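Local coordinates for protein DyP2 (Amycolatopsis sp. ATCC 39116, PDB 4G2C) that is a haem-dependent dye-decolourising peroxidase with multifunctional activity, from a lignin-reactive bacterium, that probably uses peroxide to oxidise dyes and lignin-related compounds, at residues L276-R281 / R396-G402; W156-Y160 / M476-E480; K147-P151 / G445-R449. All blocks are in the same frame, centred on the assembly; numbering follows the deposited sequence.

Contact 1 of 3, residues L276-R281 / R396-G402. With HEM (protoporphyrin IX containing Fe), chain C.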
loop_
_atom_site.group_PDB
_atom_site.type_symbol
_atom_site.label_atom_id
_atom_site.label_comp_id
_atom_site.label_asym_id
_atom_site.label_seq_id
_atom_site.Cartn_x
_atom_site.Cartn_y
_atom_site.Cartn_z
ATOM N N LEU A 276 0.046 8.274 7.333
ATOM C CA LEU A 276 1.365 8.073 7.922
ATOM C C LEU A 276 2.221 9.299 7.656
ATOM O O LEU A 276 2.572 9.597 6.514
ATOM C CB LEU A 276 2.038 6.821 7.336
ATOM C CG LEU A 276 1.198 5.542 7.405
ATOM C CD1 LEU A 276 1.868 4.379 6.674
ATOM C CD2 LEU A 276 0.904 5.153 8.853
ATOM N N GLU A 277 2.556 10.012 8.716
ATOM C CA GLU A 277 3.373 11.199 8.564
ATOM C C GLU A 277 4.839 10.815 8.480
ATOM O O GLU A 277 5.327 9.987 9.255
ATOM C CB GLU A 277 3.141 12.176 9.718
ATOM C CG GLU A 277 3.710 13.569 9.444
ATOM C CD GLU A 277 3.523 14.500 10.620
ATOM O OE1 GLU A 277 4.214 14.309 11.643
ATOM O OE2 GLU A 277 2.682 15.416 10.521
ATOM N N GLN A 278 5.534 11.431 7.533
ATOM C CA GLN A 278 6.957 11.198 7.320
ATOM C C GLN A 278 7.821 12.402 7.737
ATOM O O GLN A 278 7.763 13.460 7.114
ATOM C CB GLN A 278 7.204 10.913 5.840
ATOM C CG GLN A 278 6.532 9.644 5.313
ATOM C CD GLN A 278 6.914 9.369 3.866
ATOM O OE1 GLN A 278 6.169 9.698 2.938
ATOM N NE2 GLN A 278 8.078 8.776 3.669
ATOM N N ASN A 279 8.620 12.241 8.786
ATOM C CA ASN A 279 9.616 13.238 9.135
ATOM C C ASN A 279 10.867 12.987 8.287
ATOM O O ASN A 279 11.798 12.292 8.712
ATOM C CB ASN A 279 9.938 13.167 10.631
ATOM C CG ASN A 279 10.881 14.279 11.088
ATOM O OD1 ASN A 279 11.680 14.800 10.314
ATOM N ND2 ASN A 279 10.779 14.644 12.353
ATOM N N VAL A 280 10.860 13.532 7.075
ATOM C CA VAL A 280 11.948 13.351 6.131
ATOM C C VAL A 280 13.261 13.821 6.730
ATOM O O VAL A 280 14.293 13.150 6.604
ATOM C CB VAL A 280 11.685 14.124 4.851
ATOM C CG1 VAL A 280 12.835 13.913 3.855
ATOM C CG2 VAL A 280 10.362 13.695 4.264
ATOM N N ARG A 281 13.208 14.964 7.406
ATOM C CA ARG A 281 14.387 15.514 8.059
ATOM C C ARG A 281 15.097 14.475 8.925
ATOM O O ARG A 281 16.305 14.256 8.803
ATOM C CB ARG A 281 14.017 16.745 8.898
ATOM C CG ARG A 281 15.175 17.297 9.748
ATOM C CD ARG A 281 15.103 18.828 9.918
ATOM N NE ARG A 281 14.101 19.286 10.886
ATOM C CZ ARG A 281 13.237 20.286 10.676
ATOM N NH1 ARG A 281 13.222 20.944 9.512
ATOM N NH2 ARG A 281 12.372 20.628 11.632
ATOM N N ARG A 396 14.937 19.412 4.598
ATOM C CA ARG A 396 13.794 18.528 4.368
ATOM C C ARG A 396 12.646 18.805 5.344
ATOM O O ARG A 396 12.869 19.157 6.495
ATOM C CB ARG A 396 14.209 17.056 4.481
ATOM C CG ARG A 396 15.451 16.674 3.687
ATOM C CD ARG A 396 15.230 16.807 2.201
ATOM N NE ARG A 396 16.370 16.271 1.465
ATOM C CZ ARG A 396 16.491 16.287 0.142
ATOM N NH1 ARG A 396 15.537 16.825 -0.611
ATOM N NH2 ARG A 396 17.568 15.767 -0.427
ATOM N N PRO A 397 11.402 18.623 4.890
ATOM C CA PRO A 397 10.279 18.778 5.821
ATOM C C PRO A 397 10.375 17.783 6.976
ATOM O O PRO A 397 11.028 16.749 6.858
ATOM C CB PRO A 397 9.063 18.465 4.953
ATOM C CG PRO A 397 9.610 17.695 3.790
ATOM C CD PRO A 397 10.963 18.233 3.543
ATOM N N ALA A 398 9.743 18.112 8.092
ATOM C CA ALA A 398 9.729 17.226 9.248
ATOM C C ALA A 398 8.310 16.742 9.563
ATOM O O ALA A 398 8.138 15.806 10.344
ATOM C CB ALA A 398 10.340 17.922 10.464
ATOM N N LYS A 399 7.306 17.373 8.954
ATOM C CA LYS A 399 5.902 17.021 9.214
ATOM C C LYS A 399 4.973 17.462 8.095
ATOM O O LYS A 399 5.378 18.197 7.201
ATOM C CB LYS A 399 5.423 17.640 10.529
ATOM C CG LYS A 399 5.486 19.170 10.551
ATOM C CD LYS A 399 4.896 19.734 11.841
ATOM C CE LYS A 399 4.995 21.268 11.880
ATOM N NZ LYS A 399 4.186 21.863 12.988
ATOM N N ASP A 400 3.720 17.008 8.163
ATOM C CA ASP A 400 2.653 17.459 7.258
ATOM C C ASP A 400 2.847 17.044 5.806
ATOM O O ASP A 400 2.171 17.557 4.907
ATOM C CB ASP A 400 2.459 18.977 7.334
ATOM C CG ASP A 400 1.815 19.414 8.631
ATOM O OD1 ASP A 400 1.361 18.541 9.396
ATOM O OD2 ASP A 400 1.752 20.633 8.881
ATOM N N VAL A 401 3.791 16.138 5.593
ATOM C CA VAL A 401 3.885 15.378 4.357
ATOM C C VAL A 401 3.974 13.911 4.783
ATOM O O VAL A 401 4.261 13.605 5.950
ATOM C CB VAL A 401 5.175 15.700 3.583
ATOM C CG1 VAL A 401 5.277 17.199 3.257
ATOM C CG2 VAL A 401 6.378 15.222 4.391
ATOM N N GLY A 402 3.745 13.001 3.847
ATOM C CA GLY A 402 3.839 11.596 4.172
ATOM C C GLY A 402 3.045 10.719 3.245
ATOM O O GLY A 402 2.852 11.057 2.065
HETATM C CHA HEM C . 7.808 -1.598 -0.573
HETATM C CHB HEM C . 8.271 2.743 1.565
HETATM C CHC HEM C . 4.552 1.748 4.528
HETATM C CHD HEM C . 4.624 -2.823 2.938
HETATM C C1A HEM C . 8.249 -0.332 -0.268
HETATM C C2A HEM C . 9.308 0.375 -0.958
HETATM C C3A HEM C . 9.426 1.570 -0.367
HETATM C C4A HEM C . 8.452 1.662 0.708
HETATM C CMA HEM C . 10.421 2.679 -0.747
HETATM C CAA HEM C . 10.123 -0.186 -2.157
HETATM C CBA HEM C . 9.352 0.063 -3.457
HETATM C CGA HEM C . 8.351 -1.033 -3.742
HETATM O O1A HEM C . 8.720 -2.221 -3.774
HETATM O O2A HEM C . 7.156 -0.731 -3.945
HETATM C C1B HEM C . 7.319 2.874 2.566
HETATM C C2B HEM C . 7.083 4.030 3.430
HETATM C C3B HEM C . 6.048 3.735 4.241
HETATM C C4B HEM C . 5.585 2.408 3.914
HETATM C CMB HEM C . 7.911 5.340 3.410
HETATM C CAB HEM C . 5.378 4.604 5.329
HETATM C CBB HEM C . 5.512 5.932 5.326
HETATM C C1C HEM C . 4.303 0.398 4.408
HETATM C C2C HEM C . 3.426 -0.386 5.263
HETATM C C3C HEM C . 3.439 -1.648 4.804
HETATM C C4C HEM C . 4.324 -1.696 3.658
HETATM C CMC HEM C . 2.597 0.161 6.460
HETATM C CAC HEM C . 2.697 -2.872 5.393
HETATM C CBC HEM C . 2.271 -2.886 6.666
HETATM C C1D HEM C . 5.433 -2.902 1.824
HETATM C C2D HEM C . 5.524 -4.061 0.975
HETATM C C3D HEM C . 6.502 -3.653 -0.116
HETATM C C4D HEM C . 6.916 -2.318 0.181
HETATM C CMD HEM C . 4.778 -5.396 1.141
HETATM C CAD HEM C . 7.000 -4.488 -1.278
HETATM C CBD HEM C . 7.998 -5.440 -0.650
HETATM C CGD HEM C . 8.382 -6.369 -1.767
HETATM O O1D HEM C . 7.461 -7.006 -2.343
HETATM O O2D HEM C . 9.599 -6.418 -2.095
HETATM N NA HEM C . 7.746 0.476 0.726
HETATM N NB HEM C . 6.381 1.916 2.897
HETATM N NC HEM C . 4.837 -0.436 3.439
HETATM N ND HEM C . 6.264 -1.907 1.322
HETATM FE FE HEM C . 6.465 0.022 2.226
HETATM O O HOH W 1 6.669 14.108 11.762
#
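The methyl CB of Ala-398 sits 3.5 Å above one face of the Arg-281 guanidinium, shifted toward its rim, while Arg-396 O approaches the same group obliquely. At the other end the Glu-277 carboxylate is met from above its plane: Asp-400 N donates to Glu-277 OE2 at 3.0 Å, 58° out of the plane. The chain of Glu-277 reaches that NH because its CG lies anti to the backbone N (chi1 -166°) and the chain runs on extended, alongside the CB of Lys-399. Asp-400 OD1 comes within 3.6 Å of Glu-277 OE2, a like-charge approach that the N-H of Asp-400 would only partly soften. A water links Glu-277 OE1 and Ala-398 O. With an alanine in place of this glutamate, Asp-400 N is likely to lose its acceptor, the water one of its holds, and the loop at Lys-399 and Asp-400 some of its restraint.

Along the two backbones, Gln-278 N bonds to Val-401 O at 3.0 Å and Arg-281 N to Pro-397 O at 2.9 Å. Gly-402 lies so close to Leu-276 O, with its CA 3.3 Å from that oxygen, that a side chain there would clash. On the helix side, Val-280 CG1 packs on Arg-396 CB at 3.5 Å.

Gln-278 NE2 lies near the haem methyl CMB and bonds to Glu-213, while Leu-276 CD1 touches the haem vinyl. Asn-279 is the N-cap of helix 280-293, its OD1 accepting from Leu-282 N. Strand 267-278 thus passes into that helix here, while loop 396-401 runs into strand 402-409, its antiparallel partner through Glu-277 and Gly-402.

Contact 2 of 3, residues W156-Y160 / M476-E480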
loop_
_atom_site.group_PDB
_atom_site.type_symbol
_atom_site.label_atom_id
_atom_site.label_comp_id
_atom_site.label_asym_id
_atom_site.label_seq_id
_atom_site.Cartn_x
_atom_site.Cartn_y
_atom_site.Cartn_z
ATOM N N TRP A 156 -4.454 10.586 17.652
ATOM C CA TRP A 156 -4.774 10.679 16.226
ATOM C C TRP A 156 -5.306 12.062 15.877
ATOM O O TRP A 156 -5.806 12.769 16.740
ATOM C CB TRP A 156 -5.843 9.656 15.846
ATOM C CG TRP A 156 -5.419 8.222 15.906
ATOM C CD1 TRP A 156 -4.240 7.727 16.375
ATOM C CD2 TRP A 156 -6.183 7.093 15.469
ATOM N NE1 TRP A 156 -4.222 6.357 16.262
ATOM C CE2 TRP A 156 -5.406 5.940 15.714
ATOM C CE3 TRP A 156 -7.457 6.942 14.907
ATOM C CZ2 TRP A 156 -5.851 4.656 15.396
ATOM C CZ3 TRP A 156 -7.908 5.661 14.606
ATOM C CH2 TRP A 156 -7.104 4.538 14.848
ATOM N N GLU A 157 -5.218 12.447 14.607
ATOM C CA GLU A 157 -5.881 13.673 14.168
ATOM C C GLU A 157 -7.392 13.580 14.409
ATOM O O GLU A 157 -7.976 12.486 14.418
ATOM C CB GLU A 157 -5.548 14.005 12.703
ATOM C CG GLU A 157 -4.045 14.245 12.462
ATOM C CD GLU A 157 -3.683 14.597 11.020
ATOM O OE1 GLU A 157 -4.553 14.520 10.131
ATOM O OE2 GLU A 157 -2.510 14.961 10.781
ATOM N N GLY A 158 -8.011 14.740 14.612
ATOM C CA GLY A 158 -9.393 14.830 15.049
ATOM C C GLY A 158 -10.395 14.023 14.248
ATOM O O GLY A 158 -11.202 13.292 14.824
ATOM N N HIS A 159 -10.354 14.140 12.922
ATOM C CA HIS A 159 -11.334 13.434 12.094
ATOM C C HIS A 159 -11.265 11.900 12.174
ATOM O O HIS A 159 -12.276 11.237 11.967
ATOM C CB HIS A 159 -11.337 13.940 10.641
ATOM C CG HIS A 159 -9.986 13.966 9.991
ATOM N ND1 HIS A 159 -8.921 14.682 10.504
ATOM C CD2 HIS A 159 -9.533 13.381 8.854
ATOM C CE1 HIS A 159 -7.870 14.528 9.717
ATOM N NE2 HIS A 159 -8.216 13.748 8.705
ATOM N N TYR A 160 -10.098 11.348 12.513
ATOM C CA TYR A 160 -9.949 9.894 12.673
ATOM C C TYR A 160 -10.439 9.396 14.033
ATOM O O TYR A 160 -10.565 8.187 14.255
ATOM C CB TYR A 160 -8.503 9.433 12.402
ATOM C CG TYR A 160 -8.056 9.733 10.982
ATOM C CD1 TYR A 160 -8.571 9.019 9.909
ATOM C CD2 TYR A 160 -7.148 10.743 10.709
ATOM C CE1 TYR A 160 -8.185 9.300 8.597
ATOM C CE2 TYR A 160 -6.748 11.028 9.396
ATOM C CZ TYR A 160 -7.282 10.305 8.349
ATOM O OH TYR A 160 -6.911 10.574 7.047
ATOM N N MET A 476 1.849 7.220 12.641
ATOM C CA MET A 476 0.455 6.917 12.317
ATOM C C MET A 476 -0.451 8.014 12.884
ATOM O O MET A 476 -0.490 8.222 14.103
ATOM C CB MET A 476 0.083 5.543 12.901
ATOM C CG MET A 476 -1.406 5.263 13.093
ATOM S SD MET A 476 -2.279 5.241 11.530
ATOM C CE MET A 476 -3.838 4.509 12.033
ATOM N N LYS A 477 -1.176 8.704 12.002
ATOM C CA LYS A 477 -1.989 9.862 12.399
ATOM C C LYS A 477 -3.473 9.535 12.513
ATOM O O LYS A 477 -4.275 10.392 12.882
ATOM C CB LYS A 477 -1.821 11.013 11.399
ATOM C CG LYS A 477 -0.397 11.479 11.214
ATOM C CD LYS A 477 0.202 11.973 12.523
ATOM C CE LYS A 477 -0.388 13.311 12.938
ATOM N NZ LYS A 477 0.386 13.890 14.079
ATOM N N GLY A 478 -3.838 8.305 12.168
ATOM C CA GLY A 478 -5.228 7.887 12.189
ATOM C C GLY A 478 -5.574 7.113 10.927
ATOM O O GLY A 478 -4.935 7.280 9.884
ATOM N N GLY A 479 -6.598 6.273 11.013
ATOM C CA GLY A 479 -6.981 5.435 9.892
ATOM C C GLY A 479 -8.200 4.616 10.227
ATOM O O GLY A 479 -8.706 4.715 11.349
ATOM N N GLU A 480 -8.679 3.818 9.267
ATOM C CA GLU A 480 -9.853 2.960 9.497
ATOM C C GLU A 480 -9.907 1.801 8.508
ATOM O O GLU A 480 -9.228 1.827 7.472
ATOM C CB GLU A 480 -11.150 3.798 9.439
ATOM C CG GLU A 480 -12.444 3.027 9.696
ATOM C CD GLU A 480 -12.464 2.275 11.033
ATOM O OE1 GLU A 480 -12.900 2.853 12.053
ATOM O OE2 GLU A 480 -12.066 1.095 11.061
HETATM O O HOH W 2 -0.958 16.602 13.234
HETATM O O HOH W 3 -11.031 6.101 12.688
#
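Lys-477 O takes the backbone N-H of Glu-157 at 2.8 Å, the one direct hydrogen bond between the two segments, and Trp-156 CB and Tyr-160 CD2 crowd round the same oxygen. The bond is fairly straight, 157° at the hydrogen, and ties the loop to strand 474-484.

Two aromatic rings then close on the glycines that follow. Gly-478 CA lies over one face of the Trp-156 indole in a CH-pi contact, 3.9 Å from the centroid of the five-membered ring and 26° off its normal. Further along the same face is Gly-479 N, while the methyl CE of Met-476 approaches the ring obliquely, 3.9 Å from Trp-156 CZ2. Tyr-160 turns one face to Gly-478 C, and its other face carries CD2 of His-159. Gly-478 is thus flanked by indole and phenol, which meet it from different sides, and a CB on it would run into Tyr-160 CB. The bent chain of Met-476 (chi2 64°) brings its sulfur back toward the strand, where Gly-478 N makes a weak bond to SD.

The aliphatic part of Lys-477 crosses Glu-157, with CE 3.4 Å from OE2. The ammonium NZ stays 4.5 Å from that oxygen, and a water bridges the two, its bond to Glu-157 OE2 being weak. A second water ties Tyr-160 O to Gly-479 O. The main charge partner of Glu-157 is Lys-275, bound through OE1, and the phenol of Tyr-160 bonds to Glu-199.

Chemically, then, the loop of the ferredoxin-like DyP half is joined to the strand by one backbone bond and by aromatic faces laid on bare glycine backbone, while charge is settled mainly with neighbouring strands and through water.

Contact 3 of 3, residues K147-P151 / G445-R449. With ACT (acetate ion), chain B; ACT (acetate ion), chain M.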
loop_
_atom_site.group_PDB
_atom_site.type_symbol
_atom_site.label_atom_id
_atom_site.label_comp_id
_atom_site.label_asym_id
_atom_site.label_seq_id
_atom_site.Cartn_x
_atom_site.Cartn_y
_atom_site.Cartn_z
ATOM N N LYS A 147 -2.533 -4.142 19.296
ATOM C CA LYS A 147 -1.751 -5.206 18.666
ATOM C C LYS A 147 -0.746 -4.688 17.616
ATOM O O LYS A 147 0.254 -5.354 17.324
ATOM C CB LYS A 147 -2.659 -6.287 18.086
ATOM C CG LYS A 147 -3.355 -5.891 16.798
ATOM C CD LYS A 147 -4.294 -6.995 16.324
ATOM C CE LYS A 147 -5.047 -6.570 15.083
ATOM N NZ LYS A 147 -6.067 -7.583 14.663
ATOM N N LEU A 148 -0.999 -3.495 17.081
ATOM C CA LEU A 148 -0.126 -2.899 16.067
ATOM C C LEU A 148 0.916 -1.972 16.687
ATOM O O LEU A 148 1.817 -1.472 15.994
ATOM C CB LEU A 148 -0.955 -2.110 15.046
ATOM C CG LEU A 148 -2.031 -2.915 14.315
ATOM C CD1 LEU A 148 -2.867 -2.015 13.405
ATOM C CD2 LEU A 148 -1.402 -4.062 13.531
ATOM N N ALA A 149 0.786 -1.760 17.996
ATOM C CA ALA A 149 1.582 -0.780 18.725
ATOM C C ALA A 149 1.412 0.621 18.150
ATOM O O ALA A 149 2.360 1.395 18.104
ATOM C CB ALA A 149 3.084 -1.194 18.774
ATOM N N ASP A 150 0.203 0.929 17.687
ATOM C CA ASP A 150 -0.135 2.267 17.197
ATOM C C ASP A 150 -0.208 3.289 18.332
ATOM O O ASP A 150 -0.438 2.946 19.492
ATOM C CB ASP A 150 -1.503 2.257 16.498
ATOM C CG ASP A 150 -1.424 1.829 15.040
ATOM O OD1 ASP A 150 -0.320 1.887 14.427
ATOM O OD2 ASP A 150 -2.481 1.440 14.502
ATOM N N PRO A 151 -0.018 4.562 18.001
ATOM C CA PRO A 151 -0.348 5.551 19.024
ATOM C C PRO A 151 -1.822 5.415 19.416
ATOM O O PRO A 151 -2.649 5.058 18.567
ATOM C CB PRO A 151 -0.085 6.892 18.324
ATOM C CG PRO A 151 0.291 6.544 16.878
ATOM C CD PRO A 151 0.717 5.132 16.863
ATOM N N GLY A 445 8.394 0.073 11.611
ATOM C CA GLY A 445 8.320 -0.673 12.860
ATOM C C GLY A 445 7.825 0.164 14.038
ATOM O O GLY A 445 8.257 1.315 14.221
ATOM N N GLN A 446 6.923 -0.416 14.837
ATOM C CA GLN A 446 6.335 0.284 15.976
ATOM C C GLN A 446 6.607 -0.446 17.286
ATOM O O GLN A 446 6.684 -1.676 17.327
ATOM C CB GLN A 446 4.831 0.527 15.760
ATOM C CG GLN A 446 4.572 1.495 14.613
ATOM C CD GLN A 446 3.115 1.975 14.478
ATOM O OE1 GLN A 446 2.885 3.121 14.103
ATOM N NE2 GLN A 446 2.146 1.100 14.746
ATOM N N GLY A 447 6.763 0.327 18.354
ATOM C CA GLY A 447 7.161 -0.208 19.637
ATOM C C GLY A 447 8.610 0.139 19.950
ATOM O O GLY A 447 9.256 0.920 19.215
ATOM N N ALA A 448 9.123 -0.448 21.034
ATOM C CA ALA A 448 10.498 -0.203 21.474
ATOM C C ALA A 448 11.504 -0.668 20.416
ATOM O O ALA A 448 11.309 -1.695 19.781
ATOM C CB ALA A 448 10.760 -0.888 22.806
ATOM N N ARG A 449 12.560 0.113 20.226
ATOM C CA ARG A 449 13.597 -0.164 19.238
ATOM C C ARG A 449 14.949 -0.259 19.930
ATOM O O ARG A 449 15.146 0.321 21.003
ATOM C CB ARG A 449 13.659 0.979 18.218
ATOM C CG ARG A 449 12.420 1.120 17.308
ATOM C CD ARG A 449 12.632 2.179 16.217
ATOM N NE ARG A 449 11.530 2.217 15.259
ATOM C CZ ARG A 449 11.645 2.621 13.995
ATOM N NH1 ARG A 449 12.823 3.021 13.506
ATOM N NH2 ARG A 449 10.580 2.605 13.208
HETATM C C ACT B . -8.756 -5.265 15.465
HETATM O O ACT B . -9.427 -4.534 14.662
HETATM O OXT ACT B . -7.684 -5.756 15.034
HETATM C CH3 ACT B . -9.200 -5.568 16.876
HETATM C C ACT M . -2.817 -10.282 13.697
HETATM O O ACT M . -3.575 -9.449 14.270
HETATM O OXT ACT M . -2.457 -11.293 14.349
HETATM C CH3 ACT M . -2.367 -10.112 12.288
#
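Ala-149, with positive phi, closes helix 145-148 in a Schellman motif, and its CA lies 5.6 Å from that of Gln-446 in the facing loop. The turn presents Leu-148 O and the Asp-150 carboxylate to a single amide. Gln-446 NE2 gives one hydrogen to Asp-150 OD1 at 2.6 Å, nearly straight at 176°, and the other to Leu-148 O at 2.9 Å, more bent. Both acceptors lie close to the amide plane, so the pair fixes how the amide is turned. On the acceptor side the match is looser: the amide meets OD1 on its anti side, 31° out of the carboxylate plane, and reaches Leu-148 O from above its carbonyl plane. Carboxylate and amide stand almost perpendicular.

Gln-446 arrives there because its CG is anti to the carbonyl carbon (chi1 -66°) and the chain beyond is extended. Its CB packs on the methyl of Ala-149, CB to CB 3.9 Å. Within the loop, Arg-449 NH2 bonds to Gly-445 O in the carbonyl plane at 2.8 Å.

Arg-274 of strand 267-278 makes a salt bridge to the same Asp-150 OD1, a positive charge that would tend to keep the carboxylate ionised. Asn-425 bonds to both Leu-148 O and Gln-446 N, adding a further tie between the segments. What results is a C-terminal helix cap in the DyP alpha+beta domain, fastened to the loop after helix 416-424 by a glutamine amide bonded to Leu-148 O and Asp-150 OD1.

In the fold
The three contacts lie 16 to 19 Å apart between centres and gather about strands 267-278 and 474-484, antiparallel neighbours in one sheet. Contact 1 uses the end of the first strand, contact 2 the second, and the two touch where Leu-276 packs on Met-476 and Glu-277 on Lys-477. Contact 3 meets contact 2 through Met-476, packed by Asp-150, Pro-151 and Gln-446, and through a weak bond from Trp-156 NE1 to Pro-151 O. Along the chain, contact 1 is nested inside the loops closed by the other two, whose segments alternate. The early domain is thereby joined to the later part of the chain that lines the haem pocket.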